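Local coordinates for putative NADH-flavin reductase (Streptococcus pneumoniae TIGR4, PDB 4R01), which probably binds NAD(P)H in a Rossmann-type domain and may pass reducing equivalents from it to a flavin, at residues A[2-7]-A[59-64]; A[94-99]-A[147-152]. All coordinates share one frame; numbering follows the deposited sequence.

Interaction 1: A[2-7]-A[59-64]; sequences MKLAVI and FDAVIS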
loop_
_atom_site.group_PDB
_atom_site.type_symbol
_atom_site.label_atom_id
_atom_site.label_comp_id
_atom_site.label_asym_id
_atom_site.label_seq_id
_atom_site.Cartn_x
_atom_site.Cartn_y
_atom_site.Cartn_z
ATOM N N MET A 2 25.569 14.524 30.688
ATOM C CA MET A 2 26.448 14.620 29.527
ATOM C C MET A 2 26.522 16.049 29.000
ATOM O O MET A 2 25.610 16.847 29.214
ATOM C CB MET A 2 25.974 13.681 28.411
ATOM C CG MET A 2 25.945 12.210 28.792
ATOM S SD MET A 2 25.209 11.171 27.511
ATOM C CE MET A 2 26.413 11.341 26.196
ATOM N N LYS A 3 27.612 16.368 28.311
ATOM C CA LYS A 3 27.746 17.662 27.655
ATOM C C LYS A 3 27.558 17.496 26.151
ATOM O O LYS A 3 28.418 16.948 25.460
ATOM C CB LYS A 3 29.102 18.297 27.969
ATOM C CG LYS A 3 30.224 17.300 28.209
ATOM C CD LYS A 3 31.456 17.985 28.783
ATOM C CE LYS A 3 31.142 18.699 30.090
ATOM N NZ LYS A 3 32.334 19.409 30.638
ATOM N N LEU A 4 26.421 17.971 25.653
ATOM C CA LEU A 4 26.035 17.745 24.267
ATOM C C LEU A 4 26.015 19.026 23.447
ATOM O O LEU A 4 25.645 20.092 23.940
ATOM C CB LEU A 4 24.659 17.081 24.210
ATOM C CG LEU A 4 24.495 15.849 25.101
ATOM C CD1 LEU A 4 23.074 15.310 25.020
ATOM C CD2 LEU A 4 25.509 14.783 24.725
ATOM N N ALA A 5 26.418 18.910 22.187
ATOM C CA ALA A 5 26.321 20.014 21.245
ATOM C C ALA A 5 25.298 19.670 20.170
ATOM O O ALA A 5 25.331 18.580 19.593
ATOM C CB ALA A 5 27.675 20.313 20.624
ATOM N N VAL A 6 24.380 20.596 19.912
ATOM C CA VAL A 6 23.362 20.383 18.894
ATOM C C VAL A 6 23.472 21.427 17.788
ATOM O O VAL A 6 23.204 22.608 18.006
ATOM C CB VAL A 6 21.944 20.422 19.491
ATOM C CG1 VAL A 6 20.906 20.238 18.398
ATOM C CG2 VAL A 6 21.790 19.352 20.561
ATOM N N ILE A 7 23.877 20.977 16.605
ATOM C CA ILE A 7 23.979 21.844 15.438
ATOM C C ILE A 7 22.582 22.122 14.884
ATOM O O ILE A 7 21.759 21.210 14.790
ATOM C CB ILE A 7 24.874 21.219 14.343
ATOM C CG1 ILE A 7 26.352 21.474 14.644
ATOM C CG2 ILE A 7 24.548 21.800 12.977
ATOM C CD1 ILE A 7 26.911 20.674 15.794
ATOM N N PHE A 59 32.948 17.763 24.480
ATOM C CA PHE A 59 31.585 17.260 24.347
ATOM C C PHE A 59 31.563 15.736 24.362
ATOM O O PHE A 59 32.399 15.089 23.732
ATOM C CB PHE A 59 30.934 17.772 23.059
ATOM C CG PHE A 59 30.587 19.232 23.090
ATOM C CD1 PHE A 59 29.546 19.693 23.878
ATOM C CD2 PHE A 59 31.293 20.140 22.320
ATOM C CE1 PHE A 59 29.222 21.035 23.908
ATOM C CE2 PHE A 59 30.974 21.484 22.344
ATOM C CZ PHE A 59 29.936 21.933 23.139
ATOM N N ASP A 60 30.608 15.166 25.087
ATOM C CA ASP A 60 30.423 13.721 25.089
ATOM C C ASP A 60 29.857 13.267 23.749
ATOM O O ASP A 60 30.214 12.205 23.235
ATOM C CB ASP A 60 29.500 13.295 26.230
ATOM C CG ASP A 60 30.145 13.456 27.588
ATOM O OD1 ASP A 60 31.348 13.141 27.715
ATOM O OD2 ASP A 60 29.453 13.899 28.527
ATOM N N ALA A 61 28.977 14.085 23.183
ATOM C CA ALA A 61 28.372 13.776 21.896
ATOM C C ALA A 61 27.951 15.041 21.160
ATOM O O ALA A 61 27.575 16.038 21.777
ATOM C CB ALA A 61 27.175 12.850 22.081
ATOM N N VAL A 62 28.019 14.988 19.834
ATOM C CA VAL A 62 27.567 16.085 18.991
ATOM C C VAL A 62 26.409 15.621 18.110
ATOM O O VAL A 62 26.551 14.672 17.340
ATOM C CB VAL A 62 28.710 16.625 18.111
ATOM C CG1 VAL A 62 28.168 17.568 17.054
ATOM C CG2 VAL A 62 29.760 17.319 18.970
ATOM N N ILE A 63 25.262 16.285 18.234
ATOM C CA ILE A 63 24.075 15.911 17.470
ATOM C C ILE A 63 23.773 16.931 16.381
ATOM O O ILE A 63 23.444 18.081 16.669
ATOM C CB ILE A 63 22.824 15.773 18.368
ATOM C CG1 ILE A 63 23.052 14.737 19.473
ATOM C CG2 ILE A 63 21.606 15.406 17.531
ATOM C CD1 ILE A 63 23.544 15.328 20.776
ATOM N N SER A 64 23.878 16.506 15.128
ATOM C CA SER A 64 23.587 17.398 14.016
ATOM C C SER A 64 22.145 17.245 13.548
ATOM O O SER A 64 21.732 16.181 13.087
ATOM C CB SER A 64 24.544 17.146 12.853
ATOM O OG SER A 64 24.197 17.952 11.741
#
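Strands 3-7 and 61-64 run as parallel neighbours, held by backbone hydrogen bonds from Ala5 and Ile7 to Ala61 and Ile63. Ala5 is gripped twice, its N reaching Ala61 O at 3.1 Å while its O takes Ile63 N at 2.7 Å, and Ile7 N continues the ladder to Ile63 O. Just before strand 61-64, Asp60 N binds Lys3 O at 2.8 Å. The Asp60 carboxylate folds back to the backbone of Lys3, OD2 accepting Lys3 N at 3.1 Å from above the carboxylate plane. Asp60 thus holds both the N and the O of Lys3, the first through its side chain and the second through its backbone N.

Apolar contacts occupy both sides. The Phe59 ring swings over Ala5, whose CB sits 3.6 Å from the ring centroid, almost on the normal, in a CH-pi contact; farther along that side Ile7 CD1 touches Val62 CG1 at 3.6 Å, with Phe84 of helix 76-88 packing on both residues. On the opposite side Leu4 CD2 meets Ala61 CB at 3.7 Å, and both residues touch Leu195 of helix 184-196. The Met2 chain, bent at chi3 (66°), lays CE against Asp60 CB. Helices covering both faces of adjacent parallel strands are characteristic of the Rossmann fold.

Interaction 2: A[94-99]-A[147-152]; sequences RFLVVG and TFVSPA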
loop_
_atom_site.group_PDB
_atom_site.type_symbol
_atom_site.label_atom_id
_atom_site.label_comp_id
_atom_site.label_asym_id
_atom_site.label_seq_id
_atom_site.Cartn_x
_atom_site.Cartn_y
_atom_site.Cartn_z
ATOM N N ARG A 94 30.936 10.966 20.357
ATOM C CA ARG A 94 29.877 10.420 19.513
ATOM C C ARG A 94 29.292 11.490 18.600
ATOM O O ARG A 94 29.132 12.642 19.000
ATOM C CB ARG A 94 28.768 9.806 20.370
ATOM C CG ARG A 94 29.158 8.510 21.058
ATOM C CD ARG A 94 27.936 7.790 21.605
ATOM N NE ARG A 94 26.995 7.421 20.548
ATOM C CZ ARG A 94 25.833 6.814 20.766
ATOM N NH1 ARG A 94 25.467 6.505 22.003
ATOM N NH2 ARG A 94 25.036 6.515 19.749
ATOM N N PHE A 95 28.975 11.106 17.371
ATOM C CA PHE A 95 28.398 12.036 16.411
ATOM C C PHE A 95 27.092 11.485 15.848
ATOM O O PHE A 95 27.099 10.597 14.996
ATOM C CB PHE A 95 29.394 12.327 15.287
ATOM C CG PHE A 95 28.818 13.128 14.154
ATOM C CD1 PHE A 95 28.330 14.407 14.367
ATOM C CD2 PHE A 95 28.783 12.607 12.871
ATOM C CE1 PHE A 95 27.803 15.147 13.324
ATOM C CE2 PHE A 95 28.261 13.341 11.824
ATOM C CZ PHE A 95 27.769 14.614 12.051
ATOM N N LEU A 96 25.973 12.011 16.338
ATOM C CA LEU A 96 24.656 11.554 15.911
ATOM C C LEU A 96 24.086 12.456 14.831
ATOM O O LEU A 96 24.245 13.674 14.879
ATOM C CB LEU A 96 23.689 11.490 17.095
ATOM C CG LEU A 96 23.673 10.204 17.925
ATOM C CD1 LEU A 96 24.969 10.026 18.699
ATOM C CD2 LEU A 96 22.477 10.198 18.862
ATOM N N VAL A 97 23.420 11.849 13.856
ATOM C CA VAL A 97 22.811 12.598 12.765
ATOM C C VAL A 97 21.308 12.369 12.713
ATOM O O VAL A 97 20.848 11.228 12.727
ATOM C CB VAL A 97 23.415 12.208 11.399
ATOM C CG1 VAL A 97 22.766 13.010 10.281
ATOM C CG2 VAL A 97 24.918 12.415 11.403
ATOM N N VAL A 98 20.547 13.456 12.669
ATOM C CA VAL A 98 19.122 13.367 12.382
ATOM C C VAL A 98 18.959 13.114 10.894
ATOM O O VAL A 98 19.165 14.014 10.077
ATOM C CB VAL A 98 18.368 14.640 12.782
ATOM C CG1 VAL A 98 16.900 14.522 12.403
ATOM C CG2 VAL A 98 18.527 14.899 14.273
ATOM N N GLY A 99 18.605 11.883 10.541
ATOM C CA GLY A 99 18.605 11.475 9.151
ATOM C C GLY A 99 17.249 11.462 8.479
ATOM O O GLY A 99 16.325 12.155 8.904
ATOM N N THR A 147 26.423 7.716 14.438
ATOM C CA THR A 147 25.155 7.005 14.505
ATOM C C THR A 147 24.088 7.773 13.733
ATOM O O THR A 147 23.693 8.872 14.123
ATOM C CB THR A 147 24.688 6.783 15.958
ATOM O OG1 THR A 147 25.651 5.983 16.654
ATOM C CG2 THR A 147 23.344 6.070 15.982
ATOM N N PHE A 148 23.642 7.185 12.627
ATOM C CA PHE A 148 22.599 7.766 11.793
ATOM C C PHE A 148 21.231 7.394 12.352
ATOM O O PHE A 148 20.912 6.213 12.486
ATOM C CB PHE A 148 22.739 7.272 10.351
ATOM C CG PHE A 148 22.126 8.186 9.327
ATOM C CD1 PHE A 148 22.788 9.338 8.926
ATOM C CD2 PHE A 148 20.901 7.886 8.753
ATOM C CE1 PHE A 148 22.236 10.179 7.979
ATOM C CE2 PHE A 148 20.342 8.724 7.802
ATOM C CZ PHE A 148 21.015 9.871 7.414
ATOM N N VAL A 149 20.422 8.394 12.684
ATOM C CA VAL A 149 19.125 8.124 13.291
ATOM C C VAL A 149 17.976 8.456 12.343
ATOM O O VAL A 149 17.509 9.591 12.283
ATOM C CB VAL A 149 18.947 8.907 14.600
ATOM C CG1 VAL A 149 17.666 8.483 15.298
ATOM C CG2 VAL A 149 20.145 8.688 15.506
ATOM N N SER A 150 17.528 7.447 11.601
ATOM C CA SER A 150 16.418 7.612 10.671
ATOM C C SER A 150 15.092 7.751 11.404
ATOM O O SER A 150 14.801 6.984 12.320
ATOM C CB SER A 150 16.353 6.429 9.701
ATOM O OG SER A 150 17.356 6.524 8.709
ATOM N N PRO A 151 14.282 8.740 11.004
ATOM C CA PRO A 151 12.931 8.883 11.544
ATOM C C PRO A 151 11.972 7.981 10.782
ATOM O O PRO A 151 12.410 7.232 9.905
ATOM C CB PRO A 151 12.617 10.358 11.301
ATOM C CG PRO A 151 13.337 10.658 10.023
ATOM C CD PRO A 151 14.585 9.787 10.013
ATOM N N ALA A 152 10.684 8.055 11.101
ATOM C CA ALA A 152 9.688 7.283 10.375
ATOM C C ALA A 152 9.391 7.948 9.037
ATOM O O ALA A 152 9.877 9.045 8.764
ATOM C CB ALA A 152 8.426 7.140 11.194
#
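Thr147 joins strand 94-98 through backbone and side chain alike. Its N donates to Phe95 O at 3.0 Å and its O accepts Val97 N at 3.0 Å; Val149 N then binds Val97 O at 2.9 Å. The last rung, Gly99 N to Val149 O at 3.1 Å, is less regular, its donor lying well above the carbonyl plane. Val149 O also accepts a bond from Tyr187 OH.

The side-chain hydrogen bond runs from Arg94 NH2 to Thr147 OG1 at 3.2 Å, tilted 19° from the guanidinium plane. A bend at chi3 (61°) turns the arginine chain toward the threonine. NH2 also forms a salt bridge with Glu194, and OG1 is hydrogen-bonded to His200 O, so the pair belongs to a polar network reaching helix 184-196.

Apolar packing centres on Phe148. Its CE1 lies 3.7 Å from Val97 CG1, one face of the ring lies over Gly99 N, and Gly99 CA comes within 3.4 Å of Phe148 CZ. The absence of a side chain at Gly99 permits this close approach. Leu138 of helix 125-138 touches both Val97 and Phe148, whereas Leu96 and Thr147 lie side by side on the other face. Strand 94-98, helix 125-138 and strand 145-150 thus form a beta-alpha-beta crossover between adjacent parallel strands, the repeating unit from which NAD(P)-binding Rossmann domains are built.

How the interactions relate
From the N terminus, strand 3-7 leads through helix 12-24 and strands 27-32 and 42-45 before interaction 1 closes the first loop at 59-64. Helix 76-88 then carries the chain to strand 94-98, and interaction 2 closes a second loop, containing helix 125-138, at 147-152. The two loops are in series and neither nest nor cross. Strands 61-64 and 94-98 are neighbours, however, so the contacts merge into one run of four parallel strands, 3-7, 61-64, 94-98 and 145-150. Val62 N to Arg94 O at 2.7 Å and Ser64 N to Leu96 O at 2.9 Å, both probable hydrogen bonds, make the join.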